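Local coordinates for glycine betaine, L-proline ABC transporter, glycine/betaine/L-proline-binding protein (ProX) (Borrelia burgdorferi, PDB 3TMG), which probably serves as the substrate-binding component of an ABC transporter for glycine betaine and related compounds, and holds trimethyl glycine in this crystal, at residues Val271-Lys274 against Tyr275-Leu278; Lys36-Phe39 against Glu40-Tyr44; Asp220-Asp223 against Ala224-Phe228; Phe231-Asp235 against Asp236-Pro240. All coordinates share one frame; numbering follows the deposited sequence. Where two conformers were deposited one is given.

Contact 1 of 4, residues Val271-Lys274 against Tyr275-Leu278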
# COMPACT_ATOMS: atom_id res chain seq x y z
N VAL A 271 4.73 -16.41 13.97
CA VAL A 271 3.85 -16.77 15.09
C VAL A 271 4.65 -17.30 16.28
O VAL A 271 5.74 -17.87 16.10
CB VAL A 271 2.68 -17.74 14.69
CG1 VAL A 271 1.85 -17.22 13.53
CG2 VAL A 271 3.13 -19.19 14.45
N PRO A 272 4.12 -17.13 17.51
CA PRO A 272 4.84 -17.67 18.67
C PRO A 272 5.01 -19.19 18.57
O PRO A 272 4.17 -19.88 17.96
CB PRO A 272 3.92 -17.31 19.86
CG PRO A 272 3.18 -16.10 19.38
CD PRO A 272 2.91 -16.40 17.93
N GLU A 273 6.08 -19.69 19.17
CA GLU A 273 6.44 -21.11 19.18
C GLU A 273 5.24 -22.03 19.40
O GLU A 273 5.00 -22.96 18.63
CB GLU A 273 7.50 -21.33 20.29
CG GLU A 273 8.02 -22.75 20.39
CD GLU A 273 8.61 -23.25 19.10
OE1 GLU A 273 9.29 -22.48 18.39
OE2 GLU A 273 8.40 -24.44 18.79
N LYS A 274 4.52 -21.74 20.48
CA LYS A 274 3.25 -22.35 20.89
C LYS A 274 2.28 -22.70 19.73
O LYS A 274 1.60 -23.72 19.78
CB LYS A 274 2.57 -21.26 21.71
CG LYS A 274 1.89 -21.59 23.01
CD LYS A 274 0.92 -20.43 23.22
CE LYS A 274 0.90 -19.92 24.65
NZ LYS A 274 0.15 -18.62 24.69
N TYR A 275 2.21 -21.83 18.73
CA TYR A 275 1.20 -21.92 17.64
C TYR A 275 1.71 -22.51 16.33
O TYR A 275 0.91 -22.72 15.40
CB TYR A 275 0.69 -20.51 17.28
CG TYR A 275 -0.05 -19.81 18.39
CD1 TYR A 275 -1.41 -20.01 18.57
CD2 TYR A 275 0.62 -18.97 19.26
CE1 TYR A 275 -2.10 -19.37 19.59
CE2 TYR A 275 -0.04 -18.32 20.29
CZ TYR A 275 -1.40 -18.50 20.44
OH TYR A 275 -2.08 -17.87 21.47
N LYS A 276 3.02 -22.74 16.23
CA LYS A 276 3.63 -23.02 14.93
C LYS A 276 3.05 -24.28 14.30
O LYS A 276 2.81 -24.31 13.09
CB LYS A 276 5.17 -23.07 14.99
CG LYS A 276 5.84 -21.80 15.49
CD LYS A 276 7.35 -21.79 15.20
CE LYS A 276 8.06 -20.60 15.85
NZ LYS A 276 8.00 -19.35 15.04
N THR A 277 2.78 -25.30 15.10
CA THR A 277 2.26 -26.54 14.54
C THR A 277 0.82 -26.45 14.01
O THR A 277 0.43 -27.28 13.19
CB THR A 277 2.42 -27.75 15.47
OG1 THR A 277 1.62 -27.58 16.64
CG2 THR A 277 3.86 -27.90 15.84
N LEU A 278 0.07 -25.42 14.42
CA LEU A 278 -1.26 -25.16 13.84
C LEU A 278 -1.19 -24.87 12.32
O LEU A 278 -2.18 -24.99 11.61
CB LEU A 278 -2.01 -24.03 14.58
CG LEU A 278 -2.36 -24.28 16.06
CD1 LEU A 278 -2.79 -22.99 16.76
CD2 LEU A 278 -3.44 -25.34 16.23
O HOH W 1 3.94 -25.36 17.84
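Pro272 and Tyr275 form the close-packed half of this turn. The proline ring crosses the phenol at a slant, its CD 3.7 Å from Tyr275 CD2, with CB and CG also nearby. At the ring's edge, in its plane, lies the carbonyl oxygen of Pro272, which also accepts a bond from the backbone N of Tyr275 at 2.9 Å. Val271 adds its CG2 methyl, 4.0 Å from Tyr275 CB and alongside the start of the Lys276 chain. These residues belong to the C-terminal tail that follows helix 264-268, where successive turns lead into a short 3-10 segment; Lys276 N bonds back to Glu273 O at 3.1 Å. Buried against Met42, Tyr275 sends its hydroxyl to Asp223 of helix 222-230. The other side is looser and largely polar. Beyond CG, Lys276 runs nearly straight until chi4 (-84°) turns its ammonium back to Val271 O, 2.9 Å from NZ, and Lys268 O is a second acceptor for the same nitrogen. Across this chain, at about a right angle, comes the exposed Glu273, whose OE1 touches Lys276 CE at 3.4 Å while staying 4.8 Å from NZ, so any attraction is probably distant; no salt bridge forms. A water, its oxygen 3.0 Å from Thr277 N, accepts from that amide and donates to Glu273 O, bridging the solvent side of the turn.

Contact 2 of 4, residues Lys36-Phe39 against Glu40-Tyr44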
# COMPACT_ATOMS: atom_id res chain seq x y z
N LYS A 36 -5.32 -11.77 8.71
CA LYS A 36 -6.59 -12.23 9.21
C LYS A 36 -6.63 -13.78 9.32
O LYS A 36 -7.06 -14.34 10.33
CB LYS A 36 -7.71 -11.73 8.30
CG LYS A 36 -9.09 -12.11 8.83
CD LYS A 36 -10.13 -11.49 7.91
CE LYS A 36 -11.26 -12.44 7.77
NZ LYS A 36 -12.44 -11.83 8.40
N VAL A 37 -6.20 -14.45 8.26
CA VAL A 37 -6.15 -15.93 8.21
C VAL A 37 -5.20 -16.49 9.28
O VAL A 37 -5.55 -17.43 10.00
CB VAL A 37 -5.77 -16.41 6.79
CG1 VAL A 37 -5.54 -17.92 6.78
CG2 VAL A 37 -6.91 -16.05 5.82
N VAL A 38 -4.02 -15.90 9.41
CA VAL A 38 -3.07 -16.28 10.45
C VAL A 38 -3.68 -16.19 11.87
O VAL A 38 -3.64 -17.19 12.63
CB VAL A 38 -1.80 -15.42 10.34
CG1 VAL A 38 -0.88 -15.70 11.51
CG2 VAL A 38 -1.11 -15.70 9.00
N PHE A 39 -4.29 -15.04 12.20
CA PHE A 39 -4.93 -14.88 13.52
C PHE A 39 -6.11 -15.85 13.73
O PHE A 39 -6.30 -16.39 14.82
CB PHE A 39 -5.37 -13.44 13.76
CG PHE A 39 -4.27 -12.52 14.15
CD1 PHE A 39 -3.49 -12.78 15.28
CD2 PHE A 39 -4.01 -11.36 13.43
CE1 PHE A 39 -2.46 -11.91 15.65
CE2 PHE A 39 -3.00 -10.49 13.80
CZ PHE A 39 -2.22 -10.77 14.92
N GLU A 40 -6.91 -16.08 12.69
CA GLU A 40 -7.97 -17.09 12.77
C GLU A 40 -7.43 -18.47 13.13
O GLU A 40 -8.02 -19.17 13.99
CB GLU A 40 -8.80 -17.18 11.50
CG GLU A 40 -9.68 -15.97 11.28
CD GLU A 40 -10.37 -15.95 9.92
OE1 GLU A 40 -10.02 -16.74 9.01
OE2 GLU A 40 -11.29 -15.14 9.75
N LYS A 41 -6.34 -18.88 12.47
CA LYS A 41 -5.76 -20.19 12.76
C LYS A 41 -5.21 -20.29 14.17
O LYS A 41 -5.19 -21.39 14.75
CB LYS A 41 -4.73 -20.59 11.72
CG LYS A 41 -5.40 -21.09 10.46
CD LYS A 41 -4.42 -21.09 9.31
CE LYS A 41 -3.53 -22.33 9.37
NZ LYS A 41 -4.34 -23.53 9.72
N MET A 42 -4.78 -19.15 14.72
CA MET A 42 -4.42 -19.02 16.14
C MET A 42 -5.62 -18.93 17.10
O MET A 42 -5.42 -18.85 18.32
CB MET A 42 -3.50 -17.82 16.38
CG MET A 42 -2.15 -17.90 15.67
SD MET A 42 -1.21 -16.37 15.62
CE MET A 42 -1.12 -15.90 17.36
N GLY A 43 -6.85 -18.94 16.58
CA GLY A 43 -8.04 -19.00 17.46
C GLY A 43 -8.63 -17.63 17.78
O GLY A 43 -9.43 -17.50 18.70
N TYR A 44 -8.28 -16.61 16.99
CA TYR A 44 -8.87 -15.29 17.16
C TYR A 44 -10.14 -15.10 16.34
O TYR A 44 -10.28 -15.64 15.22
CB TYR A 44 -7.87 -14.20 16.71
CG TYR A 44 -6.80 -13.92 17.71
CD1 TYR A 44 -5.77 -14.82 17.91
CD2 TYR A 44 -6.83 -12.76 18.50
CE1 TYR A 44 -4.78 -14.58 18.85
CE2 TYR A 44 -5.84 -12.51 19.46
CZ TYR A 44 -4.81 -13.43 19.62
OH TYR A 44 -3.80 -13.24 20.54
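Lys36 to Tyr44 spans the C-terminal end of helix 26-41, the helix of a beta-alpha-beta unit between strands 16-22 and 44-50, and closes it with a Schellman motif at Gly43. Among the hydrogen bonds, Glu40 N, Lys41 N and Met42 N continue the helical ladder to Lys36 O, Val37 O and Val38 O. The motif then draws Tyr44 N to Phe39 O at 2.9 Å and Gly43 N to Glu40 O, also at 2.9 Å, and the positive phi of Gly43 (95°) lets the chain swing out toward the next strand. Charge pairing is long: Lys36 crosses Glu40 obliquely, and its NZ remains 3.8 Å from Glu40 OE2, a stretched salt bridge, with Lys36 CE the closer atom at 3.3 Å. The other carboxylate oxygen, Glu40 OE1, is bonded to Tyr253 of helix 252-262, which steadies the group from outside. Apolar and aromatic contacts fill the buried side. Met42 lies beside Val38, both pointing the same way, and its bent thioether also makes an oblique Met-aromatic contact, SD 5.3 Å from the Phe39 ring centroid. Phe39 in turn sets its edge toward the face of Tyr44 in a T-shaped pair, the planes at 60°. Val18 of strand 16-22 touches both side chains. The point of closest approach between the rings is Phe39 CD1, which lies near the rim of the Tyr44 face, 4.0 Å from Tyr44 CD1.

Contact 3 of 4, residues Asp220-Asp223 against Ala224-Phe228; sequences DDFD and AYYVF
Asp221 meets Ala224 with both carboxylate oxygens: OD1 accepts from Ala224 N at 3.1 Å, and OD2 rests 3.4 Å from the Ala224 CB methyl. The amide reaches OD1 from well above the carboxylate plane. Asp221 CG stands opposite its own backbone N (chi1 -175°), which carries the acid forward to the first turn, while the main-chain Asp221 O takes Tyr225 N along a nearly straight bond, 175° at the hydrogen. Phe222 and Tyr225 meet on another side, CE1 of the first 3.8 Å from CD1 of the second. Their planes are only 19° apart, but the rings are displaced until little of one lies over the other, with centroids separated by 6.0 Å. A looser touch, Phe222 CE2 against Tyr226 CD2 at 4.5 Å, comes in at the tyrosine's edge. This is an N-cap: Asp221 immediately precedes helix 222-230 and follows the short helix 217-220, and its negative charge would be expected to interact favourably with the helix dipole. The bonds of Tyr226 N to Phe222 O and of Val227 N to Asp223 O then carry the helix on. Farther out, the capping carboxylate is also approached by the Tyr44 hydroxyl, and the Asp223 side chain touches Pro272. Ala224 and Val227 pack on Phe39 of helix 26-41, whereas Tyr225 turns to Val213 and Leu91 on strands 207-214 and 88-105.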
# COMPACT_ATOMS: atom_id res chain seq x y z
N ASP A 220 -1.36 -6.00 26.64
CA ASP A 220 -2.68 -6.63 26.65
C ASP A 220 -2.74 -7.99 26.02
O ASP A 220 -3.41 -8.87 26.53
CB ASP A 220 -3.72 -5.73 25.97
CG ASP A 220 -3.98 -4.46 26.74
OD1 ASP A 220 -3.54 -4.38 27.90
OD2 ASP A 220 -4.62 -3.54 26.21
N ASP A 221 -2.08 -8.15 24.88
CA ASP A 221 -2.16 -9.37 24.12
C ASP A 221 -0.81 -9.58 23.46
O ASP A 221 -0.58 -9.16 22.32
CB ASP A 221 -3.30 -9.31 23.10
CG ASP A 221 -3.51 -10.61 22.36
OD1 ASP A 221 -2.67 -11.54 22.46
OD2 ASP A 221 -4.53 -10.69 21.64
N PHE A 222 0.09 -10.22 24.19
CA PHE A 222 1.42 -10.40 23.69
C PHE A 222 1.50 -11.28 22.45
O PHE A 222 2.37 -11.06 21.61
CB PHE A 222 2.38 -10.92 24.78
CG PHE A 222 3.81 -10.92 24.33
CD1 PHE A 222 4.40 -9.74 23.92
CD2 PHE A 222 4.53 -12.10 24.24
CE1 PHE A 222 5.72 -9.72 23.45
CE2 PHE A 222 5.85 -12.10 23.81
CZ PHE A 222 6.45 -10.91 23.41
N ASP A 223 0.63 -12.29 22.36
CA ASP A 223 0.58 -13.13 21.16
C ASP A 223 0.24 -12.33 19.90
O ASP A 223 0.87 -12.55 18.83
CB ASP A 223 -0.40 -14.28 21.36
CG ASP A 223 0.10 -15.32 22.37
OD1 ASP A 223 1.30 -15.33 22.70
OD2 ASP A 223 -0.72 -16.11 22.81
N ALA A 224 -0.73 -11.41 20.01
CA ALA A 224 -1.11 -10.57 18.86
C ALA A 224 0.02 -9.60 18.53
O ALA A 224 0.35 -9.42 17.37
CB ALA A 224 -2.42 -9.81 19.06
N TYR A 225 0.60 -8.98 19.57
CA TYR A 225 1.79 -8.13 19.40
C TYR A 225 2.91 -8.85 18.66
O TYR A 225 3.49 -8.30 17.72
CB TYR A 225 2.27 -7.65 20.77
CG TYR A 225 3.49 -6.76 20.71
CD1 TYR A 225 4.77 -7.30 20.68
CD2 TYR A 225 3.35 -5.37 20.66
CE1 TYR A 225 5.91 -6.48 20.61
CE2 TYR A 225 4.47 -4.54 20.60
CZ TYR A 225 5.75 -5.10 20.59
OH TYR A 225 6.89 -4.29 20.51
N TYR A 226 3.19 -10.09 19.07
CA TYR A 226 4.25 -10.89 18.48
C TYR A 226 4.03 -11.07 16.98
O TYR A 226 4.97 -10.89 16.21
CB TYR A 226 4.33 -12.25 19.20
CG TYR A 226 5.44 -13.18 18.74
CD1 TYR A 226 5.38 -13.79 17.48
CD2 TYR A 226 6.54 -13.47 19.59
CE1 TYR A 226 6.38 -14.65 17.06
CE2 TYR A 226 7.53 -14.34 19.19
CZ TYR A 226 7.44 -14.94 17.94
OH TYR A 226 8.45 -15.78 17.54
N VAL A 227 2.80 -11.38 16.55
CA VAL A 227 2.53 -11.55 15.12
C VAL A 227 2.77 -10.22 14.36
O VAL A 227 3.45 -10.20 13.33
CB VAL A 227 1.11 -12.07 14.86
CG1 VAL A 227 0.84 -12.18 13.38
CG2 VAL A 227 0.93 -13.43 15.55
N PHE A 228 2.22 -9.12 14.87
CA PHE A 228 2.49 -7.82 14.25
C PHE A 228 4.00 -7.53 14.18
O PHE A 228 4.51 -6.98 13.17
CB PHE A 228 1.76 -6.67 14.99
CG PHE A 228 0.26 -6.60 14.72
CD1 PHE A 228 -0.23 -6.36 13.43
CD2 PHE A 228 -0.66 -6.72 15.75
CE1 PHE A 228 -1.61 -6.27 13.18
CE2 PHE A 228 -2.04 -6.65 15.52
CZ PHE A 228 -2.52 -6.40 14.23

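Contact 4 of 4, residues Phe231-Asp235 against Asp236-Pro240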
# COMPACT_ATOMS: atom_id res chain seq x y z
N PHE A 231 5.64 -10.15 11.40
CA PHE A 231 5.16 -10.19 10.01
C PHE A 231 6.18 -9.50 9.07
O PHE A 231 6.49 -8.33 9.26
CB PHE A 231 3.81 -9.49 9.92
CG PHE A 231 3.32 -9.31 8.50
CD1 PHE A 231 3.07 -10.42 7.71
CD2 PHE A 231 3.11 -8.03 7.97
CE1 PHE A 231 2.61 -10.25 6.39
CE2 PHE A 231 2.66 -7.85 6.65
CZ PHE A 231 2.41 -8.95 5.87
N TYR A 232 6.61 -10.20 8.04
CA TYR A 232 7.57 -9.65 7.08
C TYR A 232 7.42 -10.45 5.80
O TYR A 232 7.31 -11.69 5.84
CB TYR A 232 9.03 -9.78 7.60
CG TYR A 232 9.98 -9.03 6.70
CD1 TYR A 232 10.54 -9.65 5.56
CD2 TYR A 232 10.22 -7.68 6.94
CE1 TYR A 232 11.38 -8.92 4.70
CE2 TYR A 232 11.02 -6.94 6.11
CZ TYR A 232 11.60 -7.56 5.01
OH TYR A 232 12.37 -6.75 4.23
N TRP A 233 7.41 -9.77 4.67
CA TRP A 233 7.47 -10.52 3.41
C TRP A 233 8.08 -9.71 2.29
O TRP A 233 8.41 -8.52 2.48
CB TRP A 233 6.09 -11.08 3.06
CG TRP A 233 4.99 -10.07 2.81
CD1 TRP A 233 5.00 -8.68 2.99
CD2 TRP A 233 3.67 -10.38 2.27
NE1 TRP A 233 3.78 -8.14 2.63
CE2 TRP A 233 2.96 -9.12 2.15
CE3 TRP A 233 3.03 -11.57 1.88
CZ2 TRP A 233 1.65 -9.05 1.65
CZ3 TRP A 233 1.72 -11.50 1.39
CH2 TRP A 233 1.05 -10.26 1.28
N SER A 234 8.16 -10.35 1.11
CA SER A 234 8.94 -9.84 -0.02
C SER A 234 8.20 -10.04 -1.34
O SER A 234 7.18 -10.72 -1.39
CB SER A 234 10.31 -10.56 -0.07
OG SER A 234 10.92 -10.53 1.19
N ASP A 235 8.72 -9.42 -2.40
CA ASP A 235 8.11 -9.45 -3.74
C ASP A 235 7.69 -10.83 -4.20
O ASP A 235 6.67 -10.98 -4.85
CB ASP A 235 9.15 -8.92 -4.77
CG ASP A 235 9.20 -7.39 -4.81
OD1 ASP A 235 8.56 -6.77 -3.97
OD2 ASP A 235 9.88 -6.80 -5.67
N ASP A 236 8.52 -11.85 -3.95
CA ASP A 236 8.15 -13.15 -4.49
C ASP A 236 6.89 -13.73 -3.86
O ASP A 236 6.30 -14.61 -4.47
CB ASP A 236 9.28 -14.15 -4.38
CG ASP A 236 9.54 -14.53 -2.98
OD1 ASP A 236 9.28 -13.74 -2.06
OD2 ASP A 236 10.03 -15.64 -2.79
N LEU A 237 6.49 -13.25 -2.67
CA LEU A 237 5.18 -13.65 -2.07
C LEU A 237 4.04 -12.66 -2.41
O LEU A 237 2.93 -13.06 -2.79
CB LEU A 237 5.31 -13.78 -0.54
CG LEU A 237 6.39 -14.82 -0.12
CD1 LEU A 237 6.44 -14.94 1.40
CD2 LEU A 237 6.10 -16.18 -0.76
N ILE A 238 4.31 -11.37 -2.24
CA ILE A 238 3.23 -10.36 -2.37
C ILE A 238 2.82 -10.15 -3.84
O ILE A 238 1.62 -10.01 -4.12
CB ILE A 238 3.59 -9.01 -1.66
CG1 ILE A 238 2.42 -8.02 -1.73
CG2 ILE A 238 4.77 -8.32 -2.33
CD1 ILE A 238 2.58 -6.75 -0.85
N LEU A 239 3.78 -10.14 -4.78
CA LEU A 239 3.40 -9.85 -6.18
C LEU A 239 2.48 -10.91 -6.80
O LEU A 239 1.47 -10.53 -7.38
CB LEU A 239 4.61 -9.52 -7.11
CG LEU A 239 5.24 -8.12 -6.83
CD1 LEU A 239 6.58 -7.98 -7.51
CD2 LEU A 239 4.30 -7.00 -7.30
N PRO A 240 2.79 -12.21 -6.65
CA PRO A 240 1.86 -13.19 -7.20
C PRO A 240 0.46 -13.08 -6.58
O PRO A 240 -0.55 -13.32 -7.28
CB PRO A 240 2.49 -14.51 -6.76
CG PRO A 240 3.96 -14.24 -6.92
CD PRO A 240 4.07 -12.86 -6.27
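The start of helix 235-247, with the extended linker that delivers the chain to it from helix 222-230, is organised around one indole. Trp233 has its ring clasped on both faces. Ile238 CB sits over the six-membered ring in a CH-pi contact, 3.9 Å from its centroid and only 13° off the normal, and Phe231 CZ lies over the opposite face near its rim. The isoleucine crosses the indole at about a right angle. With CG1 extended away from the Ile238 backbone N (chi1 -176°), the chain reaches across to the Trp233 CZ2 side, CD1 3.5 Å from that atom. Leu237 CB also touches the six-membered ring, 4.0 Å from Trp233 CE3. Ser234 holds the N-cap position, but in the conformer described its hydroxyl does not cap the helix; the main chain does. Ser234 O receives two amides, Leu237 N at 2.9 Å from above the carbonyl plane and Ile238 N at 3.1 Å by a straighter bond. Next, Leu239 N bonds to Asp235 O, and Pro240, which has no N-H to give, coincides with a kink in the helix. Leu239 CD1 lies 3.8 Å from Asp235 CG as the two side chains run alongside each other, and the acid's OD1 is bonded to the Tyr95 hydroxyl. Trp233 pairs by backbone with Asn94 of strand 88-105, while its side chain and that of Phe231 lie against Ala31 of helix 26-41.

Overall arrangement
Contacts 1, 2 and 3 form one cluster at one end of the molecule, their centres 11 to 13 Å apart and 22 to 28 Å from the centre of the chain. The C-terminal tail of contact 1 covers the other two: Val271 CG1 packs 3.8 Å from Met42 SD of contact 2, and Tyr275 OH lies 2.6 Å from Asp223 OD2 of contact 3, a probable hydrogen bond. Contacts 2 and 3 meet directly through Phe39 CZ and Val227 CB, 3.6 Å apart. Contact 4 continues the chain from contact 3 but has its centre about 21 Å from that of contact 3, toward the substrate cleft. There the Ile238 side chain is about 9 Å from the bound trimethyl glycine, near the pocket without lining it.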